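PDB 5I4A: protein argonaute from Marinitoga piezophila, which uses short 5'-hydroxylated RNA guides to bind complementary DNA or RNA targets and cleave them, cutting DNA with manganese in preference to magnesium. Local coordinates for residues Q400-K404 with E405-D409; G384-D387 with P388-R391; F413-K416 with S417-K421; N392-D395 with N396-L399; S344-S348 with S349-Y353. All blocks are in the same frame, centred on the assembly; numbering follows the deposited sequence.

Contact 1: residues Q400-K404 with E405-D409; sequences QPILK and EKLED. With nucleotides of chain B.
Leu403, at the N-cap position where strand 398-403 gives way to helix 404-409, and Lys406, in that helix's first turn, make a local strand-to-helix junction in the Mid domain. The first two guide nucleotides lie against it. The two short axes turn by 68° at the corner. Leu403 O accepts from Leu407 N at 3.3 Å, with a weak bond from Lys406 N, and Lys404 O takes Glu408 N at 2.9 Å. Ile402 and Leu407 cross at about a right angle, CD1 of the first lying 3.8 Å from CD2 of the second. The phosphate of A2 of chain B is gripped from two sources. Leu403 N points almost straight at its OP2 (2.6 Å, 178°), while Lys406 NZ reaches its OP1 at 2.8 Å. That same NZ also bonds to adenine N7 at 2.8 Å, tying phosphate and base together. Lys406 gets there fully extended beyond CG, its CE passing 3.7 Å from Leu403 CD1. The start of the helix would probably add some positive potential for the phosphate. Lys404 and Glu408 run side by side, but the Lys404 ammonium pairs with Asp380. Behind the junction, strand 374-379 hydrogen-bonds to Ile402 and packs on Leu403 and Leu407 through Leu379 and Leu378, and helix 412-424 lays Tyr418 on Ile402.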
# COMPACT_ATOMS: atom_id res chain seq x y z
N GLN A 400 3.54 -17.79 -17.56
CA GLN A 400 4.02 -18.25 -16.25
C GLN A 400 5.54 -18.19 -16.22
O GLN A 400 6.21 -19.22 -16.32
CB GLN A 400 3.52 -19.66 -15.94
CG GLN A 400 2.01 -19.77 -15.71
CD GLN A 400 1.57 -19.13 -14.40
OE1 GLN A 400 2.40 -18.72 -13.59
NE2 GLN A 400 0.26 -19.05 -14.19
N PRO A 401 6.11 -17.00 -16.04
CA PRO A 401 7.57 -16.88 -16.04
C PRO A 401 8.17 -17.40 -14.74
O PRO A 401 7.54 -17.42 -13.69
CB PRO A 401 7.81 -15.37 -16.19
CG PRO A 401 6.44 -14.76 -16.47
CD PRO A 401 5.45 -15.70 -15.87
N ILE A 402 9.43 -17.82 -14.84
CA ILE A 402 10.18 -18.28 -13.67
C ILE A 402 11.66 -18.04 -13.91
O ILE A 402 12.16 -18.23 -15.03
CB ILE A 402 9.88 -19.76 -13.34
CG1 ILE A 402 10.65 -20.20 -12.09
CG2 ILE A 402 10.20 -20.66 -14.53
CD1 ILE A 402 10.24 -21.56 -11.56
N LEU A 403 12.37 -17.62 -12.86
CA LEU A 403 13.79 -17.35 -12.97
C LEU A 403 14.57 -18.63 -13.22
O LEU A 403 14.34 -19.65 -12.56
CB LEU A 403 14.29 -16.65 -11.70
CG LEU A 403 13.68 -15.28 -11.45
CD1 LEU A 403 14.18 -14.69 -10.13
CD2 LEU A 403 14.00 -14.34 -12.60
N LYS A 404 15.50 -18.58 -14.18
CA LYS A 404 16.34 -19.73 -14.49
C LYS A 404 17.06 -20.24 -13.25
O LYS A 404 17.19 -21.45 -13.06
CB LYS A 404 17.34 -19.35 -15.59
CG LYS A 404 18.76 -19.89 -15.38
CD LYS A 404 19.71 -19.43 -16.48
CE LYS A 404 20.11 -17.96 -16.32
NZ LYS A 404 20.92 -17.48 -17.47
N GLU A 405 17.52 -19.33 -12.39
CA GLU A 405 18.26 -19.75 -11.20
C GLU A 405 17.39 -20.55 -10.24
O GLU A 405 17.89 -21.44 -9.55
CB GLU A 405 18.85 -18.54 -10.47
CG GLU A 405 17.97 -17.31 -10.42
CD GLU A 405 18.22 -16.37 -11.58
OE1 GLU A 405 18.01 -16.79 -12.74
OE2 GLU A 405 18.66 -15.23 -11.33
N LYS A 406 16.09 -20.26 -10.19
CA LYS A 406 15.21 -21.02 -9.31
C LYS A 406 14.85 -22.38 -9.88
O LYS A 406 14.46 -23.27 -9.12
CB LYS A 406 13.95 -20.21 -9.01
CG LYS A 406 14.24 -18.93 -8.23
CD LYS A 406 12.98 -18.14 -7.93
CE LYS A 406 13.32 -16.85 -7.19
NZ LYS A 406 12.10 -16.16 -6.69
N LEU A 407 14.97 -22.56 -11.20
CA LEU A 407 14.89 -23.90 -11.76
C LEU A 407 16.20 -24.66 -11.61
O LEU A 407 16.20 -25.89 -11.57
CB LEU A 407 14.49 -23.85 -13.24
CG LEU A 407 13.00 -23.72 -13.54
CD1 LEU A 407 12.71 -24.02 -15.00
CD2 LEU A 407 12.21 -24.65 -12.63
N GLU A 408 17.32 -23.94 -11.50
CA GLU A 408 18.61 -24.61 -11.38
C GLU A 408 18.77 -25.29 -10.02
O GLU A 408 19.32 -26.39 -9.94
CB GLU A 408 19.74 -23.61 -11.61
CG GLU A 408 20.04 -23.33 -13.08
CD GLU A 408 21.02 -22.18 -13.25
OE1 GLU A 408 21.20 -21.41 -12.29
OE2 GLU A 408 21.60 -22.05 -14.35
N ASP A 409 18.29 -24.65 -8.95
CA ASP A 409 18.53 -25.16 -7.60
C ASP A 409 17.39 -25.99 -7.04
O ASP A 409 17.63 -26.80 -6.14
CB ASP A 409 18.84 -23.99 -6.65
CG ASP A 409 20.28 -23.54 -6.72
OD1 ASP A 409 20.59 -22.66 -7.55
OD2 ASP A 409 21.12 -24.06 -5.95
P A B 2 10.31 -16.14 -10.06
OP1 A B 2 10.89 -15.28 -9.00
OP2 A B 2 11.11 -17.27 -10.61
O5' A B 2 8.95 -16.73 -9.48
C5' A B 2 8.08 -17.52 -10.28
C4' A B 2 7.02 -18.16 -9.43
O4' A B 2 7.63 -19.17 -8.58
C3' A B 2 6.32 -17.22 -8.46
O3' A B 2 5.26 -16.49 -9.05
C2' A B 2 5.89 -18.16 -7.34
O2' A B 2 4.73 -18.90 -7.71
C1' A B 2 7.07 -19.12 -7.29
N9 A B 2 8.12 -18.64 -6.36
C8 A B 2 9.33 -18.08 -6.69
N7 A B 2 10.06 -17.74 -5.65
C5 A B 2 9.26 -18.10 -4.57
C6 A B 2 9.45 -18.00 -3.18
N6 A B 2 10.55 -17.49 -2.61
N1 A B 2 8.46 -18.45 -2.37
C2 A B 2 7.36 -18.96 -2.94
N3 A B 2 7.07 -19.10 -4.23
C4 A B 2 8.07 -18.65 -4.99
O5' U B 1 6.25 -12.83 -11.09
C5' U B 1 6.48 -13.88 -12.02
C4' U B 1 7.95 -14.09 -12.29
O4' U B 1 8.46 -12.96 -13.05
C3' U B 1 8.83 -14.22 -11.05
O3' U B 1 9.85 -15.19 -11.27
C2' U B 1 9.46 -12.83 -10.92
O2' U B 1 10.72 -12.82 -10.29
C1' U B 1 9.56 -12.38 -12.38
N1 U B 1 9.46 -10.93 -12.53
C2 U B 1 10.47 -10.23 -13.17
O2 U B 1 11.46 -10.77 -13.63
N3 U B 1 10.26 -8.87 -13.25
C4 U B 1 9.18 -8.16 -12.76
O4 U B 1 9.13 -6.94 -12.91
C5 U B 1 8.19 -8.96 -12.12
C6 U B 1 8.36 -10.28 -12.02

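Contact 2: residues G384-D387 with P388-R391; sequences GNID and PLVR. With nucleotides of chain B.
The striking feature is Pro388, in the first turn of the helix, meeting the side-chain amide of Asn385, which accepts a weak capping bond from Asp387 N through OD1 (3.3 Å). The asparagine CG lies opposite the backbone N (chi1 -180°), which swings the amide across the proline at about a right angle and leaves OD1 3.5 Å from Pro388 CD. A proline costs little in the first turn, where a backbone N-H has no carbonyl one turn earlier in the helix to bond to. The regular ladder begins next, with Val390 N weakly bonded to Ile386 O and Arg391 N to Asp387 O at 2.8 Å. On the side facing the RNA, Ile386 sends CD1 over the uracil ring of U1 of chain B, 3.6 Å from its C2. The same side chain is backed from within the helix, its CG1 lying 3.9 Å from Leu389 CD2. The guide's first base thus meets the isoleucine side chain, which Leu389 of the opening turn backs. Asp387 OD1 takes a weak bond from Tyr634 N, and Ile386 also touches Glu635 and Leu638, so the C-terminal loop closes over this corner. Helix 387-392 links the parallel strands 374-379 and 398-403 in a beta-alpha-beta crossover, and Leu389 and Val390 both lean on Leu399 of the second strand.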
# COMPACT_ATOMS: atom_id res chain seq x y z
N GLY A 384 13.70 -5.84 -15.22
CA GLY A 384 13.25 -4.56 -14.69
C GLY A 384 11.97 -4.07 -15.33
O GLY A 384 11.11 -3.50 -14.65
N ASN A 385 11.81 -4.29 -16.63
CA ASN A 385 10.61 -3.90 -17.36
C ASN A 385 10.05 -5.15 -18.05
O ASN A 385 10.44 -5.48 -19.17
CB ASN A 385 10.90 -2.80 -18.37
CG ASN A 385 9.66 -2.37 -19.14
OD1 ASN A 385 8.54 -2.65 -18.72
ND2 ASN A 385 9.87 -1.70 -20.26
N ILE A 386 9.11 -5.81 -17.38
CA ILE A 386 8.52 -7.04 -17.91
C ILE A 386 7.27 -6.78 -18.74
O ILE A 386 6.69 -7.73 -19.29
CB ILE A 386 8.23 -8.03 -16.77
CG1 ILE A 386 8.29 -9.47 -17.28
CG2 ILE A 386 6.88 -7.72 -16.13
CD1 ILE A 386 8.51 -10.50 -16.19
N ASP A 387 6.83 -5.52 -18.85
CA ASP A 387 5.65 -5.19 -19.65
C ASP A 387 5.73 -5.71 -21.08
O ASP A 387 4.74 -6.29 -21.55
CB ASP A 387 5.42 -3.67 -19.64
CG ASP A 387 4.72 -3.20 -18.38
OD1 ASP A 387 3.87 -3.95 -17.85
OD2 ASP A 387 5.00 -2.08 -17.93
N PRO A 388 6.83 -5.54 -21.83
CA PRO A 388 6.86 -6.08 -23.20
C PRO A 388 6.59 -7.58 -23.27
O PRO A 388 5.86 -8.02 -24.17
CB PRO A 388 8.28 -5.74 -23.67
CG PRO A 388 8.68 -4.57 -22.87
CD PRO A 388 8.06 -4.77 -21.52
N LEU A 389 7.14 -8.36 -22.35
CA LEU A 389 6.92 -9.80 -22.37
C LEU A 389 5.44 -10.13 -22.28
O LEU A 389 4.91 -10.93 -23.06
CB LEU A 389 7.69 -10.46 -21.22
CG LEU A 389 7.49 -11.96 -21.02
CD1 LEU A 389 7.89 -12.73 -22.28
CD2 LEU A 389 8.28 -12.45 -19.82
N VAL A 390 4.73 -9.50 -21.33
CA VAL A 390 3.29 -9.70 -21.22
C VAL A 390 2.58 -9.15 -22.44
O VAL A 390 1.66 -9.77 -22.98
CB VAL A 390 2.77 -9.05 -19.92
CG1 VAL A 390 1.29 -9.33 -19.73
CG2 VAL A 390 3.58 -9.51 -18.73
N ARG A 391 3.01 -7.97 -22.91
CA ARG A 391 2.31 -7.27 -23.99
C ARG A 391 2.40 -8.03 -25.30
O ARG A 391 1.43 -8.08 -26.07
CB ARG A 391 2.90 -5.87 -24.12
CG ARG A 391 2.40 -4.99 -25.24
CD ARG A 391 2.84 -3.56 -24.96
NE ARG A 391 2.93 -2.71 -26.14
CZ ARG A 391 3.18 -1.41 -26.09
NH1 ARG A 391 3.37 -0.80 -24.92
NH2 ARG A 391 3.25 -0.70 -27.21
O5' U B 1 6.25 -12.83 -11.09
C5' U B 1 6.48 -13.88 -12.02
C4' U B 1 7.95 -14.09 -12.29
O4' U B 1 8.46 -12.96 -13.05
C3' U B 1 8.83 -14.22 -11.05
O3' U B 1 9.85 -15.19 -11.27
C2' U B 1 9.46 -12.83 -10.92
O2' U B 1 10.72 -12.82 -10.29
C1' U B 1 9.56 -12.38 -12.38
N1 U B 1 9.46 -10.93 -12.53
C2 U B 1 10.47 -10.23 -13.17
O2 U B 1 11.46 -10.77 -13.63
N3 U B 1 10.26 -8.87 -13.25
C4 U B 1 9.18 -8.16 -12.76
O4 U B 1 9.13 -6.94 -12.91
C5 U B 1 8.19 -8.96 -12.12
C6 U B 1 8.36 -10.28 -12.02

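Contact 3: residues F413-K416 with S417-K421; sequences FIIK and SYVYK. With nucleotides of chain B.
Ser417 turns its hydroxyl back along helix 412-424 to Phe413, while its CB faces the base of A2 of chain B, 3.2 Å from adenine N3. With OG lying opposite the carbonyl carbon (chi1 -67°), the side chain meets Phe413 O at 2.7 Å. Ser417 N reaches that oxygen too, at 2.9 Å and from the other face of the carbonyl plane, so two bonds hold it. Phe413 presents its ring edge to the adenine, CE2 lying 3.6 Å from N1, and Ile414 CG1 sits over one face of the Phe413 ring, near its rim. Ile414 also packs on the base, its CG2 3.8 Å from C8. One turn on, Tyr418 sets CD1 3.9 Å from C4' of the A2 sugar and gives its OH to Gln400 O. Lys421, extended along its length, carries NZ to U3 of chain B, a very short 2.5 Å from OP1, with a weak bond to A2 O3' and a hydrogen bond to Leu638 O. A methionine in its place would probably leave that phosphate without its positive mate and the Leu638 carbonyl without this donor. Apolar and edge contacts for the base, with charge kept for the backbone, are consistent with a helix face that holds the guide with little reading of sequence.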
# COMPACT_ATOMS: atom_id res chain seq x y z
N PHE A 413 9.64 -25.97 -1.99
CA PHE A 413 8.54 -25.04 -1.71
C PHE A 413 8.33 -24.07 -2.85
O PHE A 413 7.20 -23.59 -3.06
CB PHE A 413 8.78 -24.30 -0.39
CG PHE A 413 9.84 -23.23 -0.47
CD1 PHE A 413 11.18 -23.54 -0.32
CD2 PHE A 413 9.49 -21.90 -0.66
CE1 PHE A 413 12.15 -22.56 -0.38
CE2 PHE A 413 10.46 -20.91 -0.73
CZ PHE A 413 11.79 -21.24 -0.58
N ILE A 414 9.38 -23.78 -3.62
CA ILE A 414 9.23 -22.90 -4.78
C ILE A 414 8.49 -23.61 -5.90
O ILE A 414 7.56 -23.06 -6.51
CB ILE A 414 10.61 -22.38 -5.23
CG1 ILE A 414 11.19 -21.44 -4.18
CG2 ILE A 414 10.50 -21.68 -6.58
CD1 ILE A 414 12.57 -20.92 -4.52
N ILE A 415 8.89 -24.85 -6.21
CA ILE A 415 8.19 -25.61 -7.25
C ILE A 415 6.75 -25.88 -6.84
O ILE A 415 5.83 -25.79 -7.66
CB ILE A 415 8.94 -26.92 -7.57
CG1 ILE A 415 10.26 -26.62 -8.29
CG2 ILE A 415 8.09 -27.83 -8.45
CD1 ILE A 415 11.44 -26.52 -7.39
N LYS A 416 6.53 -26.21 -5.56
CA LYS A 416 5.17 -26.38 -5.06
C LYS A 416 4.35 -25.11 -5.26
O LYS A 416 3.22 -25.16 -5.74
CB LYS A 416 5.20 -26.77 -3.57
CG LYS A 416 5.74 -28.16 -3.30
CD LYS A 416 5.95 -28.41 -1.81
CE LYS A 416 4.63 -28.64 -1.08
NZ LYS A 416 4.84 -29.18 0.30
N SER A 417 4.93 -23.96 -4.90
CA SER A 417 4.25 -22.68 -5.07
C SER A 417 3.94 -22.40 -6.53
O SER A 417 2.86 -21.91 -6.87
CB SER A 417 5.11 -21.57 -4.49
OG SER A 417 5.22 -21.69 -3.08
N TYR A 418 4.91 -22.69 -7.41
CA TYR A 418 4.73 -22.50 -8.84
C TYR A 418 3.54 -23.29 -9.36
O TYR A 418 2.72 -22.77 -10.13
CB TYR A 418 6.03 -22.90 -9.54
CG TYR A 418 6.17 -22.53 -11.00
CD1 TYR A 418 5.78 -21.28 -11.47
CD2 TYR A 418 6.74 -23.42 -11.90
CE1 TYR A 418 5.94 -20.94 -12.81
CE2 TYR A 418 6.90 -23.09 -13.23
CZ TYR A 418 6.50 -21.86 -13.68
OH TYR A 418 6.66 -21.54 -15.01
N VAL A 419 3.41 -24.55 -8.93
CA VAL A 419 2.27 -25.36 -9.37
C VAL A 419 0.97 -24.84 -8.76
O VAL A 419 -0.08 -24.87 -9.41
CB VAL A 419 2.50 -26.84 -9.01
CG1 VAL A 419 1.32 -27.69 -9.46
CG2 VAL A 419 3.79 -27.35 -9.64
N TYR A 420 1.03 -24.35 -7.52
CA TYR A 420 -0.15 -23.75 -6.91
C TYR A 420 -0.63 -22.55 -7.73
O TYR A 420 -1.83 -22.41 -8.00
CB TYR A 420 0.15 -23.34 -5.47
CG TYR A 420 -1.03 -22.69 -4.78
CD1 TYR A 420 -1.29 -21.33 -4.91
CD2 TYR A 420 -1.90 -23.45 -4.00
CE1 TYR A 420 -2.38 -20.74 -4.30
CE2 TYR A 420 -2.98 -22.87 -3.37
CZ TYR A 420 -3.22 -21.51 -3.52
OH TYR A 420 -4.30 -20.93 -2.90
N LYS A 421 0.30 -21.67 -8.10
CA LYS A 421 -0.05 -20.51 -8.91
C LYS A 421 -0.73 -20.92 -10.21
O LYS A 421 -1.72 -20.31 -10.64
CB LYS A 421 1.20 -19.67 -9.21
CG LYS A 421 0.95 -18.51 -10.15
CD LYS A 421 2.21 -17.71 -10.40
CE LYS A 421 1.89 -16.44 -11.17
NZ LYS A 421 3.08 -15.55 -11.37
P A B 2 10.31 -16.14 -10.06
OP1 A B 2 10.89 -15.28 -9.00
OP2 A B 2 11.11 -17.27 -10.61
O5' A B 2 8.95 -16.73 -9.48
C5' A B 2 8.08 -17.52 -10.28
C4' A B 2 7.02 -18.16 -9.43
O4' A B 2 7.63 -19.17 -8.58
C3' A B 2 6.32 -17.22 -8.46
O3' A B 2 5.26 -16.49 -9.05
C2' A B 2 5.89 -18.16 -7.34
O2' A B 2 4.73 -18.90 -7.71
C1' A B 2 7.07 -19.12 -7.29
N9 A B 2 8.12 -18.64 -6.36
C8 A B 2 9.33 -18.08 -6.69
N7 A B 2 10.06 -17.74 -5.65
C5 A B 2 9.26 -18.10 -4.57
C6 A B 2 9.45 -18.00 -3.18
N6 A B 2 10.55 -17.49 -2.61
N1 A B 2 8.46 -18.45 -2.37
C2 A B 2 7.36 -18.96 -2.94
N3 A B 2 7.07 -19.10 -4.23
C4 A B 2 8.07 -18.65 -4.99
P U B 3 4.91 -15.02 -8.51
OP1 U B 3 3.71 -14.52 -9.22
OP2 U B 3 6.15 -14.21 -8.52
O5' U B 3 4.51 -15.28 -6.99
C5' U B 3 4.82 -14.33 -5.99
C4' U B 3 4.61 -14.90 -4.62
O4' U B 3 5.68 -15.84 -4.30
C3' U B 3 4.65 -13.89 -3.49
O3' U B 3 3.41 -13.25 -3.31
C2' U B 3 5.08 -14.72 -2.29
O2' U B 3 3.98 -15.43 -1.76
C1' U B 3 6.04 -15.72 -2.94
N1 U B 3 7.44 -15.24 -2.88
C2 U B 3 8.07 -15.20 -1.65
O2 U B 3 7.54 -15.54 -0.60
N3 U B 3 9.36 -14.74 -1.68
C4 U B 3 10.07 -14.33 -2.79
O4 U B 3 11.23 -13.94 -2.65
C5 U B 3 9.35 -14.40 -4.02
C6 U B 3 8.09 -14.85 -4.02

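Contact 4: residues N392-D395 with N396-L399; sequences NFPD and NLIL
Leu399 swings its CG to the far side from the backbone N (chi1 -179°), and Phe393 has an unusual, incompletely staggered chi1 of -142°; together these settings bring the leucine methyl over the phenyl ring. CD1 of Leu399 lies 3.8 Å from the centroid of the Phe393 ring and 7° off its normal, a CH-pi contact. Pro394 CD covers the opposite face, nearer the rim. The Leu397 side chain crosses that of Phe393 at about a right angle, its CD1 3.9 Å from Phe393 CE2. The chain between is a type I beta turn from Pro394 to Leu397, closed by a weak bond from Leu397 N to Pro394 O (3.3 Å), and it delivers the chain from helix 387-392 into strand 398-403 of the parallel Mid sheet. A water donates to Asp395 O at 2.9 Å and to Leu397 O at 2.8 Å, bridging the turn's later half. Asn396 lays OD1 3.4 Å from Pro394 CB, while its ND2 is spent on the carbonyls of Ile366 and Ile369. Were an alanine here in place of Phe393, with no ring at all, a gap would probably open between Leu397, Leu399 and Pro394, and Phe301 would probably lose its edge-to-face partner. Phe393 also touches Ala375 and Val377 of strand 374-379.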
# COMPACT_ATOMS: atom_id res chain seq x y z
N ASN A 392 3.56 -8.64 -25.58
CA ASN A 392 3.80 -9.28 -26.87
C ASN A 392 3.51 -10.78 -26.86
O ASN A 392 3.50 -11.40 -27.93
CB ASN A 392 5.25 -9.05 -27.30
CG ASN A 392 5.61 -7.58 -27.31
OD1 ASN A 392 4.79 -6.73 -27.65
ND2 ASN A 392 6.85 -7.28 -26.94
N PHE A 393 3.28 -11.37 -25.69
CA PHE A 393 3.09 -12.80 -25.61
C PHE A 393 1.75 -13.20 -26.23
O PHE A 393 0.78 -12.43 -26.18
CB PHE A 393 3.14 -13.26 -24.16
CG PHE A 393 3.82 -14.58 -23.99
CD1 PHE A 393 5.19 -14.69 -24.15
CD2 PHE A 393 3.10 -15.71 -23.66
CE1 PHE A 393 5.82 -15.91 -24.00
CE2 PHE A 393 3.72 -16.92 -23.51
CZ PHE A 393 5.08 -17.02 -23.67
N PRO A 394 1.67 -14.39 -26.84
CA PRO A 394 0.39 -14.85 -27.40
C PRO A 394 -0.69 -14.88 -26.32
O PRO A 394 -0.47 -15.38 -25.22
CB PRO A 394 0.72 -16.25 -27.93
CG PRO A 394 2.19 -16.23 -28.16
CD PRO A 394 2.77 -15.33 -27.11
N ASP A 395 -1.86 -14.34 -26.66
CA ASP A 395 -2.92 -14.18 -25.68
C ASP A 395 -3.65 -15.47 -25.36
O ASP A 395 -4.37 -15.53 -24.36
CB ASP A 395 -3.93 -13.13 -26.17
CG ASP A 395 -3.31 -11.76 -26.33
OD1 ASP A 395 -2.43 -11.40 -25.52
OD2 ASP A 395 -3.70 -11.03 -27.27
N ASN A 396 -3.48 -16.51 -26.17
CA ASN A 396 -4.10 -17.80 -25.87
C ASN A 396 -3.28 -18.64 -24.90
O ASN A 396 -3.67 -19.77 -24.60
CB ASN A 396 -4.34 -18.58 -27.17
CG ASN A 396 -3.08 -18.78 -27.98
OD1 ASN A 396 -2.18 -17.94 -27.97
ND2 ASN A 396 -3.01 -19.90 -28.69
N LEU A 397 -2.16 -18.12 -24.40
CA LEU A 397 -1.33 -18.81 -23.43
C LEU A 397 -1.35 -18.08 -22.09
O LEU A 397 -1.44 -16.85 -22.04
CB LEU A 397 0.12 -18.93 -23.91
CG LEU A 397 0.35 -19.65 -25.24
CD1 LEU A 397 1.81 -19.57 -25.64
CD2 LEU A 397 -0.10 -21.10 -25.15
N ILE A 398 -1.27 -18.85 -21.01
CA ILE A 398 -1.22 -18.32 -19.66
C ILE A 398 0.26 -18.14 -19.31
O ILE A 398 0.97 -19.11 -19.03
CB ILE A 398 -1.93 -19.23 -18.66
CG1 ILE A 398 -3.39 -19.43 -19.07
CG2 ILE A 398 -1.85 -18.65 -17.25
CD1 ILE A 398 -4.14 -20.42 -18.20
N LEU A 399 0.72 -16.89 -19.33
CA LEU A 399 2.13 -16.59 -19.13
C LEU A 399 2.54 -16.92 -17.70
O LEU A 399 1.97 -16.39 -16.74
CB LEU A 399 2.39 -15.12 -19.46
CG LEU A 399 3.81 -14.56 -19.35
CD1 LEU A 399 4.77 -15.46 -20.08
CD2 LEU A 399 3.85 -13.16 -19.92
O HOH W 1 -4.04 -15.81 -21.54

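Contact 5: residues S344-S348 with S349-Y353; sequences SKTKS and SAFLY
Helical at Thr346, the backbone passes through a left-handed residue at Lys347 and straightens at Ser348, whose side chain reaches forward to Ala350. Ser348 OG stands opposite its backbone N (chi1 173°) and accepts from Ala350 N at 2.9 Å, with an N-H...O angle of 155°. A serine oxygen bonded to the N-H two residues on is an ST turn, and here it leads into strand 350-352. The same OG lies 3.5 Å from Ala350 CB. Thr346 reaches the strand through a water, which donates to Thr346 OG1 at 2.9 Å and to Ala350 O at 2.7 Å; the threonine hydroxyl is also bonded to Asp343 OD2. Phe351 folds toward the loop, bringing CZ within 3.8 Å of Ser348 O at an oblique approach, and its ring meets that of Phe365 with planes about 20° apart. Ser349 and Phe351 both hydrogen-bond through their backbones to strand 295-302, the parallel neighbour in the Mid sheet. The contact is therefore mostly polar: the serine hydroxyl and one water, rather than apolar packing, tie the exposed loop to the first residue of the strand.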
# COMPACT_ATOMS: atom_id res chain seq x y z
N SER A 344 3.66 -31.37 -33.38
CA SER A 344 3.88 -32.53 -34.23
C SER A 344 4.99 -32.28 -35.25
O SER A 344 5.70 -33.21 -35.63
CB SER A 344 2.58 -32.92 -34.95
OG SER A 344 2.66 -34.23 -35.48
N LYS A 345 5.17 -31.03 -35.67
CA LYS A 345 6.24 -30.66 -36.59
C LYS A 345 7.60 -30.88 -35.94
O LYS A 345 8.38 -31.73 -36.39
CB LYS A 345 6.07 -29.21 -37.05
CG LYS A 345 6.98 -28.80 -38.19
CD LYS A 345 6.47 -27.53 -38.88
CE LYS A 345 6.98 -26.27 -38.20
NZ LYS A 345 7.53 -25.32 -39.20
N THR A 346 7.90 -30.12 -34.89
CA THR A 346 9.19 -30.20 -34.22
C THR A 346 9.28 -31.36 -33.23
O THR A 346 10.38 -31.62 -32.71
CB THR A 346 9.50 -28.89 -33.50
OG1 THR A 346 8.50 -28.64 -32.50
CG2 THR A 346 9.52 -27.73 -34.48
N LYS A 347 8.18 -32.04 -32.94
CA LYS A 347 8.12 -33.15 -31.98
C LYS A 347 8.59 -32.75 -30.59
O LYS A 347 8.91 -33.61 -29.77
CB LYS A 347 8.91 -34.37 -32.48
CG LYS A 347 8.34 -35.01 -33.73
CD LYS A 347 8.88 -36.42 -33.94
CE LYS A 347 7.79 -37.46 -33.76
NZ LYS A 347 8.27 -38.84 -34.05
N SER A 348 8.62 -31.45 -30.30
CA SER A 348 9.13 -30.92 -29.05
C SER A 348 8.05 -30.13 -28.33
O SER A 348 7.13 -29.58 -28.96
CB SER A 348 10.36 -30.03 -29.27
OG SER A 348 10.76 -29.39 -28.08
N SER A 349 8.16 -30.08 -27.01
CA SER A 349 7.33 -29.21 -26.18
C SER A 349 8.06 -27.93 -25.78
O SER A 349 7.57 -27.19 -24.93
CB SER A 349 6.87 -29.96 -24.92
OG SER A 349 7.90 -30.03 -23.95
N ALA A 350 9.22 -27.67 -26.39
CA ALA A 350 10.08 -26.56 -26.02
C ALA A 350 10.24 -25.61 -27.20
O ALA A 350 10.37 -26.05 -28.34
CB ALA A 350 11.45 -27.05 -25.54
N PHE A 351 10.24 -24.32 -26.91
CA PHE A 351 10.28 -23.29 -27.94
C PHE A 351 11.17 -22.16 -27.45
O PHE A 351 11.50 -22.05 -26.27
CB PHE A 351 8.88 -22.78 -28.28
CG PHE A 351 7.90 -23.88 -28.56
CD1 PHE A 351 7.18 -24.46 -27.53
CD2 PHE A 351 7.70 -24.35 -29.85
CE1 PHE A 351 6.29 -25.48 -27.78
CE2 PHE A 351 6.81 -25.37 -30.11
CZ PHE A 351 6.10 -25.94 -29.07
N LEU A 352 11.56 -21.30 -28.38
CA LEU A 352 12.41 -20.16 -28.07
C LEU A 352 11.60 -18.87 -28.08
O LEU A 352 10.57 -18.77 -28.75
CB LEU A 352 13.57 -20.05 -29.07
CG LEU A 352 14.62 -21.16 -29.06
CD1 LEU A 352 15.66 -20.92 -30.14
CD2 LEU A 352 15.29 -21.26 -27.69
N TYR A 353 12.07 -17.90 -27.30
CA TYR A 353 11.58 -16.54 -27.41
C TYR A 353 12.78 -15.62 -27.52
O TYR A 353 13.89 -15.96 -27.11
CB TYR A 353 10.69 -16.13 -26.22
CG TYR A 353 11.40 -15.94 -24.90
CD1 TYR A 353 11.61 -17.01 -24.04
CD2 TYR A 353 11.85 -14.69 -24.51
CE1 TYR A 353 12.25 -16.84 -22.83
CE2 TYR A 353 12.50 -14.51 -23.30
CZ TYR A 353 12.70 -15.58 -22.47
OH TYR A 353 13.34 -15.41 -21.26
O HOH W 2 10.09 -26.71 -30.97

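How the contacts relate
All five contacts belong to the Mid domain and lie away from the catalytic residues of the PIWI domain. Contacts 2, 4 and 1 follow one another along the chain without a break. Contact 2 leans on contact 4, its Val390 CA lying 3.7 Å from Leu399 CD2. Contacts 1 and 3, with centres about 11 Å apart, join where Tyr418 OH meets Gln400 O at 2.7 Å. Three of them share the guide's 5' end: contact 2 supports the first base, contact 1 the first phosphate, and contact 3 the second base and the phosphate of U3. Contacts 4 and 5 approach the RNA to about 7 and 9 Å (nearest atoms), and both reach the parallel sheet of the domain.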